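Local coordinates for protein SusD homolog (Bacteroides thetaiotaomicron VPI-5482, PDB 3IHV) that probably binds glycans at the outer-membrane surface and helps pass them to a partner transporter, as other members of the SusD family do, at residues Glu19-Leu24 with Thr114-Glu119; Ile65-Phe70 with Asn501-Thr506; Leu201-Tyr206 with Glu221-Thr226; Gly285-Ala290 with Asn327-Asp332. All coordinates share one frame; numbering follows the deposited sequence.

Contact 1 of 4, residues Glu19-Leu24 with Thr114-Glu119; sequences EAKDVL and TLYIAE
Leu-24 and Tyr-116 pack closely between two helices that run almost parallel, 9° apart. The axes keep 10.5 Å of separation, so side chains bridge most of the gap. The CG of Leu-24 stands anti to the backbone N (chi1 173°), carrying both methyls across. CD2 lies 3.7 Å from Tyr-116 CD1 and comes onto the ring obliquely; it also touches the carboxylate of Glu-119, 3.6 Å from OE1. CD1 rests on the Tyr-116 carbonyl, 3.7 Å from its O. The buried carboxylate is well supplied with partners: OE1 is bonded to Tyr-28, and OE2 forms salt bridges with Arg-186 and Arg-192. Packing is thinner toward Ala-20, whose CB lies at the ring edge, 4.2 Å from Tyr-116 CD2. Lys-21 comes obliquely to the outer end of the ring, CB 3.8 Å from Tyr-116 CE2, with CG and CD near OH. Beyond that its chain turns away into a partly exposed region, where NZ has a long, weak ion pair with Glu-187. Helix 17-29 thus lies beside the long helix 107-135; helix 75-101 adds Phe-94 against Tyr-116, and helix 159-176 packs on Leu-115 and Ala-118.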
loop_
_atom_site.group_PDB
_atom_site.type_symbol
_atom_site.label_atom_id
_atom_site.label_comp_id
_atom_site.label_asym_id
_atom_site.label_seq_id
_atom_site.Cartn_x
_atom_site.Cartn_y
_atom_site.Cartn_z
ATOM N N GLU A 19 19.384 -7.198 -22.695
ATOM C CA GLU A 19 19.976 -5.951 -22.194
ATOM C C GLU A 19 18.895 -4.976 -21.782
ATOM O O GLU A 19 19.028 -4.300 -20.761
ATOM C CB GLU A 19 20.904 -5.315 -23.221
ATOM C CG GLU A 19 22.120 -6.161 -23.503
ATOM C CD GLU A 19 23.077 -5.541 -24.473
ATOM O OE1 GLU A 19 22.898 -4.377 -24.906
ATOM O OE2 GLU A 19 24.030 -6.244 -24.802
ATOM N N ALA A 20 17.813 -4.910 -22.558
ATOM C CA ALA A 20 16.697 -4.032 -22.233
ATOM C C ALA A 20 16.090 -4.439 -20.895
ATOM O O ALA A 20 15.696 -3.576 -20.081
ATOM C CB ALA A 20 15.616 -4.064 -23.341
ATOM N N LYS A 21 15.997 -5.755 -20.679
ATOM C CA LYS A 21 15.413 -6.292 -19.477
ATOM C C LYS A 21 16.196 -5.790 -18.253
ATOM O O LYS A 21 15.613 -5.414 -17.251
ATOM C CB LYS A 21 15.420 -7.825 -19.505
ATOM C CG LYS A 21 14.692 -8.398 -18.308
ATOM C CD LYS A 21 14.699 -9.901 -18.170
ATOM C CE LYS A 21 15.972 -10.423 -17.590
ATOM N NZ LYS A 21 15.688 -11.738 -16.941
ATOM N N ASP A 22 17.513 -5.826 -18.345
ATOM C CA ASP A 22 18.389 -5.373 -17.253
ATOM C C ASP A 22 18.045 -3.927 -16.861
ATOM O O ASP A 22 17.937 -3.598 -15.664
ATOM C CB ASP A 22 19.863 -5.533 -17.700
ATOM C CG ASP A 22 20.883 -5.147 -16.617
ATOM O OD1 ASP A 22 20.669 -5.446 -15.428
ATOM O OD2 ASP A 22 21.939 -4.574 -16.989
ATOM N N VAL A 23 17.852 -3.060 -17.863
ATOM C CA VAL A 23 17.525 -1.630 -17.604
ATOM C C VAL A 23 16.122 -1.516 -17.013
ATOM O O VAL A 23 15.874 -0.750 -16.066
ATOM C CB VAL A 23 17.658 -0.771 -18.866
ATOM C CG1 VAL A 23 17.253 0.672 -18.551
ATOM C CG2 VAL A 23 19.106 -0.888 -19.476
ATOM N N LEU A 24 15.190 -2.327 -17.515
ATOM C CA LEU A 24 13.825 -2.351 -16.962
ATOM C C LEU A 24 13.808 -2.727 -15.486
ATOM O O LEU A 24 13.102 -2.140 -14.688
ATOM C CB LEU A 24 12.938 -3.353 -17.722
ATOM C CG LEU A 24 11.550 -3.590 -17.157
ATOM C CD1 LEU A 24 10.693 -2.358 -17.282
ATOM C CD2 LEU A 24 10.905 -4.798 -17.877
ATOM N N THR A 114 7.883 -4.975 -26.394
ATOM C CA THR A 114 6.574 -4.366 -26.168
ATOM C C THR A 114 6.078 -4.653 -24.746
ATOM O O THR A 114 5.495 -3.792 -24.093
ATOM C CB THR A 114 5.509 -4.773 -27.221
ATOM O OG1 THR A 114 5.215 -6.181 -27.146
ATOM C CG2 THR A 114 5.987 -4.389 -28.628
ATOM N N LEU A 115 6.321 -5.864 -24.270
ATOM C CA LEU A 115 5.957 -6.183 -22.890
ATOM C C LEU A 115 6.727 -5.280 -21.919
ATOM O O LEU A 115 6.154 -4.736 -20.975
ATOM C CB LEU A 115 6.219 -7.659 -22.577
ATOM C CG LEU A 115 5.508 -8.703 -23.418
ATOM C CD1 LEU A 115 5.615 -10.093 -22.738
ATOM C CD2 LEU A 115 4.046 -8.316 -23.660
ATOM N N TYR A 116 8.021 -5.109 -22.167
ATOM C CA TYR A 116 8.849 -4.277 -21.306
ATOM C C TYR A 116 8.430 -2.816 -21.338
ATOM O O TYR A 116 8.490 -2.150 -20.294
ATOM C CB TYR A 116 10.358 -4.423 -21.622
ATOM C CG TYR A 116 10.927 -5.817 -21.587
ATOM C CD1 TYR A 116 10.286 -6.862 -20.938
ATOM C CD2 TYR A 116 12.140 -6.079 -22.182
ATOM C CE1 TYR A 116 10.840 -8.125 -20.950
ATOM C CE2 TYR A 116 12.706 -7.310 -22.145
ATOM C CZ TYR A 116 12.055 -8.328 -21.529
ATOM O OH TYR A 116 12.650 -9.574 -21.552
ATOM N N ILE A 117 7.991 -2.324 -22.513
ATOM C CA ILE A 117 7.447 -0.988 -22.655
ATOM C C ILE A 117 6.220 -0.880 -21.779
ATOM O O ILE A 117 6.052 0.101 -21.045
ATOM C CB ILE A 117 7.114 -0.647 -24.143
ATOM C CG1 ILE A 117 8.422 -0.434 -24.932
ATOM C CG2 ILE A 117 6.192 0.601 -24.241
ATOM C CD1 ILE A 117 8.271 -0.513 -26.482
ATOM N N ALA A 118 5.365 -1.904 -21.833
ATOM C CA ALA A 118 4.157 -1.917 -21.033
ATOM C C ALA A 118 4.470 -1.888 -19.530
ATOM O O ALA A 118 3.783 -1.209 -18.756
ATOM C CB ALA A 118 3.303 -3.186 -21.399
ATOM N N GLU A 119 5.447 -2.682 -19.102
ATOM C CA GLU A 119 5.888 -2.724 -17.691
ATOM C C GLU A 119 6.417 -1.386 -17.233
ATOM O O GLU A 119 6.068 -0.922 -16.151
ATOM C CB GLU A 119 6.944 -3.804 -17.455
ATOM C CG GLU A 119 6.423 -5.211 -17.660
ATOM C CD GLU A 119 7.493 -6.239 -17.397
ATOM O OE1 GLU A 119 8.039 -6.215 -16.263
ATOM O OE2 GLU A 119 7.806 -7.061 -18.300
#

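Contact 2 of 4, residues Ile65-Phe70 with Asn501-Thr506; sequences IPTNSF and NYSVAT
Thr-67 and Val-504 bring a turn and a short helical stretch almost together, their CA atoms 3.9 Å apart. No hydrogen bond joins the segments, and the fit rests on how four side chains are turned. In Thr-67 the hydroxyl sits between the backbone N and the carbonyl carbon (chi1 58°), folded back to bond Arg-63 O. This leaves the methyl to make the contact: CG2 meets Ser-503 3.6 Å from OG and 3.7 Å from CB. Ser-503 holds OG anti to its backbone N (chi1 -179°), which sets the hydroxyl beside that methyl. Val-504 divides its two methyls between different neighbours. CG2 reaches the turn, 3.6 Å from Pro-66 O and 3.5 Å from Asn-68 ND2. Its other methyl, CG1, stays within its own segment, 3.4 Å above the plane of the Tyr-502 ring and offset toward the rim. Asn-68 runs alongside Val-504, both side chains pointing the same way. Its amide touches the valine methyl by van der Waals contact, while its polar atoms bond elsewhere: OD1 to Arg-470, ND2 to Thr-508 and Tyr-479. These partners hold the buried amide and should fix which way round it lies. Between the side chains, Thr-67 O comes 3.7 Å from Val-504 CA, which leaves little space for bulk there. The arrangement is a type I beta turn, Ile-65 to Asn-68, closed by Asn-68 N to Ile-65 O (3.0 Å) and packed against the weakly bonded helical turn that includes Val-504. It joins the loop between strand 52-54 and helix 75-101, in the starch-binding-associated family region, to a SusD-family stretch near the C-terminus, 431 residues on.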
loop_
_atom_site.group_PDB
_atom_site.type_symbol
_atom_site.label_atom_id
_atom_site.label_comp_id
_atom_site.label_asym_id
_atom_site.label_seq_id
_atom_site.Cartn_x
_atom_site.Cartn_y
_atom_site.Cartn_z
ATOM N N ILE A 65 5.520 12.489 11.574
ATOM C CA ILE A 65 4.711 12.335 10.371
ATOM C C ILE A 65 3.377 11.653 10.650
ATOM O O ILE A 65 2.335 12.183 10.266
ATOM C CB ILE A 65 5.501 11.683 9.204
ATOM C CG1 ILE A 65 6.594 12.667 8.699
ATOM C CG2 ILE A 65 4.580 11.329 8.051
ATOM C CD1 ILE A 65 7.675 12.031 7.811
ATOM N N PRO A 66 3.394 10.494 11.347
ATOM C CA PRO A 66 2.121 9.825 11.633
ATOM C C PRO A 66 1.133 10.608 12.480
ATOM O O PRO A 66 -0.048 10.281 12.473
ATOM C CB PRO A 66 2.560 8.575 12.387
ATOM C CG PRO A 66 3.928 8.298 11.880
ATOM C CD PRO A 66 4.541 9.663 11.780
ATOM N N THR A 67 1.593 11.626 13.212
ATOM C CA THR A 67 0.699 12.464 14.006
ATOM C C THR A 67 0.295 13.740 13.282
ATOM O O THR A 67 -0.389 14.588 13.863
ATOM C CB THR A 67 1.359 12.859 15.336
ATOM O OG1 THR A 67 2.609 13.546 15.066
ATOM C CG2 THR A 67 1.560 11.565 16.253
ATOM N N ASN A 68 0.730 13.924 12.028
ATOM C CA ASN A 68 0.385 15.112 11.268
ATOM C C ASN A 68 0.831 16.414 11.904
ATOM O O ASN A 68 0.121 17.400 11.866
ATOM C CB ASN A 68 -1.110 15.130 10.955
ATOM C CG ASN A 68 -1.513 14.013 10.027
ATOM O OD1 ASN A 68 -0.703 13.584 9.190
ATOM N ND2 ASN A 68 -2.739 13.502 10.180
ATOM N N SER A 69 2.045 16.415 12.425
ATOM C CA SER A 69 2.580 17.571 13.138
ATOM C C SER A 69 3.897 18.051 12.544
ATOM O O SER A 69 4.662 18.773 13.202
ATOM C CB SER A 69 2.719 17.236 14.626
ATOM O OG SER A 69 3.598 16.150 14.865
ATOM N N PHE A 70 4.111 17.693 11.281
ATOM C CA PHE A 70 5.345 17.970 10.546
ATOM C C PHE A 70 5.285 19.215 9.653
ATOM O O PHE A 70 4.190 19.624 9.224
ATOM C CB PHE A 70 5.779 16.751 9.711
ATOM C CG PHE A 70 4.796 16.335 8.643
ATOM C CD1 PHE A 70 3.699 15.527 8.949
ATOM C CD2 PHE A 70 5.011 16.707 7.299
ATOM C CE1 PHE A 70 2.817 15.119 7.977
ATOM C CE2 PHE A 70 4.133 16.269 6.300
ATOM C CZ PHE A 70 3.022 15.494 6.643
ATOM N N ASN A 501 -4.244 7.172 24.208
ATOM C CA ASN A 501 -3.320 7.678 23.186
ATOM C C ASN A 501 -3.974 7.873 21.829
ATOM O O ASN A 501 -4.470 6.910 21.238
ATOM C CB ASN A 501 -2.183 6.697 22.922
ATOM C CG ASN A 501 -1.314 6.425 24.120
ATOM O OD1 ASN A 501 -1.271 7.194 25.090
ATOM N ND2 ASN A 501 -0.606 5.279 24.061
ATOM N N TYR A 502 -3.935 9.094 21.285
ATOM C CA TYR A 502 -4.413 9.324 19.905
ATOM C C TYR A 502 -3.897 10.690 19.483
ATOM O O TYR A 502 -4.661 11.607 19.149
ATOM C CB TYR A 502 -5.960 9.216 19.772
ATOM C CG TYR A 502 -6.393 8.992 18.354
ATOM C CD1 TYR A 502 -5.960 7.883 17.641
ATOM C CD2 TYR A 502 -7.246 9.872 17.725
ATOM C CE1 TYR A 502 -6.354 7.690 16.337
ATOM C CE2 TYR A 502 -7.623 9.704 16.445
ATOM C CZ TYR A 502 -7.202 8.629 15.738
ATOM O OH TYR A 502 -7.591 8.480 14.402
ATOM N N SER A 503 -2.570 10.790 19.463
ATOM C CA SER A 503 -1.904 12.073 19.229
ATOM C C SER A 503 -2.232 12.694 17.885
ATOM O O SER A 503 -2.331 13.910 17.755
ATOM C CB SER A 503 -0.393 11.890 19.408
ATOM O OG SER A 503 0.267 13.128 19.213
ATOM N N VAL A 504 -2.464 11.865 16.878
ATOM C CA VAL A 504 -2.835 12.350 15.547
ATOM C C VAL A 504 -4.013 13.327 15.606
ATOM O O VAL A 504 -4.022 14.299 14.859
ATOM C CB VAL A 504 -3.074 11.184 14.534
ATOM C CG1 VAL A 504 -4.273 10.288 14.963
ATOM C CG2 VAL A 504 -3.274 11.717 13.117
ATOM N N ALA A 505 -4.989 13.115 16.498
ATOM C CA ALA A 505 -6.125 14.075 16.596
ATOM C C ALA A 505 -5.734 15.477 17.070
ATOM O O ALA A 505 -6.426 16.442 16.781
ATOM C CB ALA A 505 -7.247 13.549 17.516
ATOM N N THR A 506 -4.673 15.611 17.848
ATOM C CA THR A 506 -4.248 16.918 18.320
ATOM C C THR A 506 -3.875 17.861 17.171
ATOM O O THR A 506 -4.187 19.047 17.213
ATOM C CB THR A 506 -3.028 16.734 19.258
ATOM O OG1 THR A 506 -3.435 15.905 20.336
ATOM C CG2 THR A 506 -2.451 18.059 19.802
#

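Contact 3 of 4, residues Leu201-Tyr206 with Glu221-Thr226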
loop_
_atom_site.group_PDB
_atom_site.type_symbol
_atom_site.label_atom_id
_atom_site.label_comp_id
_atom_site.label_asym_id
_atom_site.label_seq_id
_atom_site.Cartn_x
_atom_site.Cartn_y
_atom_site.Cartn_z
ATOM N N LEU A 201 -4.810 -1.928 -10.985
ATOM C CA LEU A 201 -4.340 -0.607 -10.620
ATOM C C LEU A 201 -5.167 0.477 -11.314
ATOM O O LEU A 201 -5.503 1.473 -10.688
ATOM C CB LEU A 201 -2.844 -0.452 -10.916
ATOM C CG LEU A 201 -2.256 0.917 -10.534
ATOM C CD1 LEU A 201 -2.423 1.183 -9.063
ATOM C CD2 LEU A 201 -0.788 0.968 -10.935
ATOM N N LEU A 202 -5.504 0.275 -12.578
ATOM C CA LEU A 202 -6.324 1.249 -13.311
ATOM C C LEU A 202 -7.696 1.408 -12.638
ATOM O O LEU A 202 -8.223 2.510 -12.569
ATOM C CB LEU A 202 -6.446 0.872 -14.778
ATOM C CG LEU A 202 -7.208 1.868 -15.639
ATOM C CD1 LEU A 202 -6.642 3.291 -15.479
ATOM C CD2 LEU A 202 -7.258 1.418 -17.124
ATOM N N THR A 203 -8.250 0.319 -12.124
ATOM C CA THR A 203 -9.508 0.384 -11.370
ATOM C C THR A 203 -9.344 1.320 -10.174
ATOM O O THR A 203 -10.189 2.176 -9.928
ATOM C CB THR A 203 -9.912 -1.029 -10.868
ATOM O OG1 THR A 203 -10.058 -1.905 -11.976
ATOM C CG2 THR A 203 -11.190 -1.021 -10.014
ATOM N N LYS A 204 -8.263 1.140 -9.419
ATOM C CA LYS A 204 -8.019 1.988 -8.233
ATOM C C LYS A 204 -7.790 3.460 -8.602
ATOM O O LYS A 204 -8.226 4.350 -7.912
ATOM C CB LYS A 204 -6.913 1.444 -7.352
ATOM C CG LYS A 204 -6.625 2.277 -6.082
ATOM C CD LYS A 204 -5.633 1.602 -5.154
ATOM C CE LYS A 204 -6.309 0.520 -4.342
ATOM N NZ LYS A 204 -5.457 -0.001 -3.256
ATOM N N VAL A 205 -7.083 3.679 -9.698
ATOM C CA VAL A 205 -6.864 5.038 -10.227
ATOM C C VAL A 205 -8.161 5.681 -10.579
ATOM O O VAL A 205 -8.423 6.810 -10.173
ATOM C CB VAL A 205 -5.911 4.963 -11.458
ATOM C CG1 VAL A 205 -5.928 6.274 -12.304
ATOM C CG2 VAL A 205 -4.499 4.538 -11.017
ATOM N N TYR A 206 -9.022 4.979 -11.327
ATOM C CA TYR A 206 -10.310 5.555 -11.651
ATOM C C TYR A 206 -11.168 5.820 -10.426
ATOM O O TYR A 206 -11.829 6.862 -10.360
ATOM C CB TYR A 206 -11.117 4.669 -12.599
ATOM C CG TYR A 206 -10.641 4.620 -14.046
ATOM C CD1 TYR A 206 -10.418 5.796 -14.767
ATOM C CD2 TYR A 206 -10.624 3.434 -14.735
ATOM C CE1 TYR A 206 -10.009 5.753 -16.114
ATOM C CE2 TYR A 206 -10.275 3.376 -16.084
ATOM C CZ TYR A 206 -10.004 4.540 -16.778
ATOM O OH TYR A 206 -9.640 4.489 -18.109
ATOM N N GLU A 221 -17.962 4.689 -13.242
ATOM C CA GLU A 221 -18.292 3.784 -14.319
ATOM C C GLU A 221 -17.023 3.202 -14.943
ATOM O O GLU A 221 -16.975 2.027 -15.230
ATOM C CB GLU A 221 -19.113 4.517 -15.376
ATOM C CG GLU A 221 -19.360 3.703 -16.629
ATOM C CD GLU A 221 -20.208 4.414 -17.631
ATOM O OE1 GLU A 221 -20.643 5.565 -17.375
ATOM O OE2 GLU A 221 -20.446 3.791 -18.675
ATOM N N ALA A 222 -15.978 4.026 -15.110
ATOM C CA ALA A 222 -14.723 3.541 -15.699
ATOM C C ALA A 222 -14.076 2.515 -14.776
ATOM O O ALA A 222 -13.562 1.478 -15.219
ATOM C CB ALA A 222 -13.764 4.714 -15.996
ATOM N N ALA A 223 -14.081 2.794 -13.467
ATOM C CA ALA A 223 -13.511 1.854 -12.491
ATOM C C ALA A 223 -14.264 0.507 -12.578
ATOM O O ALA A 223 -13.662 -0.580 -12.618
ATOM C CB ALA A 223 -13.637 2.444 -11.065
ATOM N N ALA A 224 -15.580 0.583 -12.576
ATOM C CA ALA A 224 -16.409 -0.619 -12.620
ATOM C C ALA A 224 -16.188 -1.412 -13.920
ATOM O O ALA A 224 -16.110 -2.622 -13.881
ATOM C CB ALA A 224 -17.901 -0.258 -12.473
ATOM N N LYS A 225 -16.143 -0.720 -15.064
ATOM C CA LYS A 225 -15.932 -1.407 -16.350
ATOM C C LYS A 225 -14.556 -2.075 -16.438
ATOM O O LYS A 225 -14.414 -3.170 -16.994
ATOM C CB LYS A 225 -16.169 -0.461 -17.501
ATOM C CG LYS A 225 -17.654 -0.144 -17.628
ATOM C CD LYS A 225 -17.991 0.723 -18.819
ATOM C CE LYS A 225 -19.500 0.797 -18.982
ATOM N NZ LYS A 225 -19.863 1.582 -20.173
ATOM N N THR A 226 -13.551 -1.402 -15.914
ATOM C CA THR A 226 -12.200 -1.936 -15.883
ATOM C C THR A 226 -12.149 -3.174 -14.990
ATOM O O THR A 226 -11.634 -4.224 -15.382
ATOM C CB THR A 226 -11.225 -0.872 -15.403
ATOM O OG1 THR A 226 -11.341 0.257 -16.262
ATOM C CG2 THR A 226 -9.780 -1.398 -15.461
#
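Tyr-206 lies flat against helix 219-232, and its side chain meets that helix from root to ring. CB touches Ala-223, 3.7 Å from its CB. CG already lies beneath the methyl of Ala-222, which sits almost squarely over the ring in a CH-pi contact, 3.5 Å from the centroid and 6° off the normal. CD1, CE1 and CZ lie under the same methyl. On the opposite face is Leu-202 CD1, displaced toward the rim, so the ring is held between a methyl from each helix. CD2 passes the Ala-222 carbonyl, and CE2 approaches Thr-226 OG1 at 3.3 Å near the ring plane. At the tip, OH is bonded to Glu-167 of helix 159-176. A leucine in place of Tyr-206 would probably leave Glu-167 without this partner and Ala-222 without a flat surface to rest on. Thr-226 OG1 is itself tied down, donating to Ala-222 O at 2.7 Å; that oxygen also takes the Thr-226 N-H, from the other face of its plane. Thr-226 CG2 is thereby directed at Thr-203, 3.5 Å from OG1, a hydroxyl bonded to Leu-199 O. Ala-223 CB fits 3.6 Å from Thr-203 O, and the small residue lets the CA atoms of this pair come within 4.4 Å. The result is a close antiparallel helix pair, axes 8.0 Å apart at 165°, consistent with the TPR-like helical hairpins of the SusD fold.

Contact 4 of 4, residues Gly285-Ala290 with Asn327-Asp332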
loop_
_atom_site.group_PDB
_atom_site.type_symbol
_atom_site.label_atom_id
_atom_site.label_comp_id
_atom_site.label_asym_id
_atom_site.label_seq_id
_atom_site.Cartn_x
_atom_site.Cartn_y
_atom_site.Cartn_z
ATOM N N GLY A 285 6.019 -4.782 12.458
ATOM C CA GLY A 285 5.923 -6.169 12.846
ATOM C C GLY A 285 5.224 -6.392 14.173
ATOM O O GLY A 285 4.597 -5.485 14.738
ATOM N N VAL A 286 5.396 -7.609 14.684
ATOM C CA VAL A 286 4.962 -7.963 16.020
ATOM C C VAL A 286 6.145 -7.614 16.895
ATOM O O VAL A 286 7.285 -7.894 16.514
ATOM C CB VAL A 286 4.622 -9.461 16.115
ATOM C CG1 VAL A 286 4.412 -9.862 17.574
ATOM C CG2 VAL A 286 3.370 -9.745 15.288
ATOM N N LYS A 287 5.906 -6.996 18.052
ATOM C CA LYS A 287 6.991 -6.634 18.959
ATOM C C LYS A 287 7.758 -7.892 19.342
ATOM O O LYS A 287 7.179 -8.839 19.855
ATOM C CB LYS A 287 6.419 -5.908 20.185
ATOM C CG LYS A 287 7.434 -5.298 21.115
ATOM C CD LYS A 287 8.203 -4.168 20.476
ATOM C CE LYS A 287 8.779 -3.163 21.473
ATOM N NZ LYS A 287 9.377 -1.979 20.733
ATOM N N THR A 288 9.071 -7.863 19.100
ATOM C CA THR A 288 9.963 -9.027 19.285
ATOM C C THR A 288 11.344 -8.619 19.756
ATOM O O THR A 288 11.948 -7.672 19.218
ATOM C CB THR A 288 10.126 -9.717 17.888
ATOM O OG1 THR A 288 8.843 -9.938 17.298
ATOM C CG2 THR A 288 10.968 -11.035 17.939
ATOM N N THR A 289 11.864 -9.303 20.775
ATOM C CA THR A 289 13.198 -9.010 21.254
ATOM C C THR A 289 14.275 -9.676 20.403
ATOM O O THR A 289 14.056 -10.710 19.790
ATOM C CB THR A 289 13.423 -9.577 22.662
ATOM O OG1 THR A 289 13.162 -10.985 22.639
ATOM C CG2 THR A 289 12.522 -8.904 23.691
ATOM N N ALA A 290 15.445 -9.047 20.386
ATOM C CA ALA A 290 16.611 -9.599 19.742
ATOM C C ALA A 290 17.118 -10.681 20.704
ATOM O O ALA A 290 17.049 -10.487 21.939
ATOM C CB ALA A 290 17.683 -8.487 19.539
ATOM N N ASN A 327 -2.322 -9.431 19.562
ATOM C CA ASN A 327 -2.507 -8.990 20.947
ATOM C C ASN A 327 -1.364 -9.507 21.812
ATOM O O ASN A 327 -1.465 -9.511 23.045
ATOM C CB ASN A 327 -3.861 -9.475 21.482
ATOM C CG ASN A 327 -3.950 -10.991 21.619
ATOM O OD1 ASN A 327 -3.071 -11.744 21.173
ATOM N ND2 ASN A 327 -5.018 -11.457 22.272
ATOM N N TYR A 328 -0.252 -9.847 21.161
ATOM C CA TYR A 328 0.873 -10.513 21.806
ATOM C C TYR A 328 2.160 -9.956 21.283
ATOM O O TYR A 328 2.174 -9.296 20.255
ATOM C CB TYR A 328 0.838 -12.014 21.440
ATOM C CG TYR A 328 0.878 -12.294 19.944
ATOM C CD1 TYR A 328 2.095 -12.377 19.257
ATOM C CD2 TYR A 328 -0.295 -12.437 19.205
ATOM C CE1 TYR A 328 2.152 -12.626 17.900
ATOM C CE2 TYR A 328 -0.255 -12.669 17.834
ATOM C CZ TYR A 328 0.981 -12.784 17.185
ATOM O OH TYR A 328 1.044 -12.996 15.816
ATOM N N GLN A 329 3.245 -10.292 21.972
ATOM C CA GLN A 329 4.595 -9.941 21.558
ATOM C C GLN A 329 5.454 -11.171 21.878
ATOM O O GLN A 329 5.021 -12.085 22.562
ATOM C CB GLN A 329 5.119 -8.749 22.384
ATOM C CG GLN A 329 5.198 -8.957 23.897
ATOM C CD GLN A 329 5.847 -7.741 24.551
ATOM O OE1 GLN A 329 6.778 -7.163 23.976
ATOM N NE2 GLN A 329 5.323 -7.307 25.689
ATOM N N TYR A 330 6.693 -11.165 21.413
ATOM C CA TYR A 330 7.612 -12.244 21.682
ATOM C C TYR A 330 8.717 -11.696 22.592
ATOM O O TYR A 330 9.405 -10.731 22.218
ATOM C CB TYR A 330 8.232 -12.737 20.394
ATOM C CG TYR A 330 7.243 -13.363 19.465
ATOM C CD1 TYR A 330 6.670 -14.594 19.758
ATOM C CD2 TYR A 330 6.865 -12.727 18.298
ATOM C CE1 TYR A 330 5.719 -15.177 18.883
ATOM C CE2 TYR A 330 5.955 -13.306 17.430
ATOM C CZ TYR A 330 5.372 -14.519 17.727
ATOM O OH TYR A 330 4.457 -15.085 16.839
ATOM N N THR A 331 8.874 -12.323 23.750
ATOM C CA THR A 331 9.919 -11.995 24.710
ATOM C C THR A 331 11.083 -12.972 24.405
ATOM O O THR A 331 10.995 -13.799 23.489
ATOM C CB THR A 331 9.413 -12.213 26.176
ATOM O OG1 THR A 331 9.273 -13.608 26.429
ATOM C CG2 THR A 331 8.080 -11.528 26.383
ATOM N N ASP A 332 12.171 -12.890 25.153
ATOM C CA ASP A 332 13.269 -13.820 24.910
ATOM C C ASP A 332 12.815 -15.298 25.005
ATOM O O ASP A 332 13.328 -16.135 24.288
ATOM C CB ASP A 332 14.430 -13.588 25.877
ATOM C CG ASP A 332 15.183 -12.289 25.604
ATOM O OD1 ASP A 332 14.751 -11.496 24.758
ATOM O OD2 ASP A 332 16.231 -12.071 26.256
HETATM O O HOH W 1 3.198 -6.967 19.003
#
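Thr-289 and Asp-332 are turned so that their polar groups meet: OG1 of the threonine sits between its backbone N and carbonyl carbon (chi1 56°), while the aspartate CG lies anti to its carbonyl carbon (chi1 -70°). The hydroxyl donates at 2.7 Å to Asp-332 OD1, which accepts with its anti lone pair, and the two side chains cross at about a right angle. A valine in place of Thr-289 would probably leave the carboxylate without this donor and free to swing toward solvent. Next to this clasp the backbones run parallel and form a single beta bridge between Thr-288 and Tyr-330. Tyr-330 N donates to Lys-287 O at 2.8 Å in a nearly straight bond (167°), and Thr-289 N to Tyr-330 O at 3.2 Å. Where the next rung would fall, a water steps in, accepting from Lys-287 N and donating to Tyr-328 O. On the buried side Val-286 CG1 wedges between two tyrosines, 3.6 Å from Tyr-328 CE1 and 3.8 Å from Tyr-330 CE2. Thr-288 OG1 lies at the Tyr-330 ring edge, 3.6 Å from CD2, and donates to Val-286 O from above the carbonyl plane. Both tyrosine hydroxyls bond to Asp-372 OD2, just ahead of helix 373-376. In a three-stranded antiparallel sheet, strand 325-330 lies between strands 335-337 and 367-368; Gln-329 pairs with Ser-336, and segment 285-290 runs along the opposite side at its C-terminal end, its Thr-288 bonded in turn to Cys-298.

Contacts 1 and 3 follow one another along the chain, centres 25 Å and nearest atoms about 9 Å apart; helix 107-135 carries one segment of contact 1 and also packs against contact 3, and helix 159-176 touches both. Contact 4 comes later, on a small sheet, centres 42 Å from contact 1 and 40 Å from contact 3, on the opposite side of the chain's centre from contact 3. Contact 2 spans the longest interval: it links the N-terminal half to residues near the C-terminus, enclosing contacts 3 and 4 and crossing contact 1. A local antiparallel helix pair, a helix-helix contact over 90 residues and long-range closure thus combine in one monomeric body, rich in helix and poor in strand.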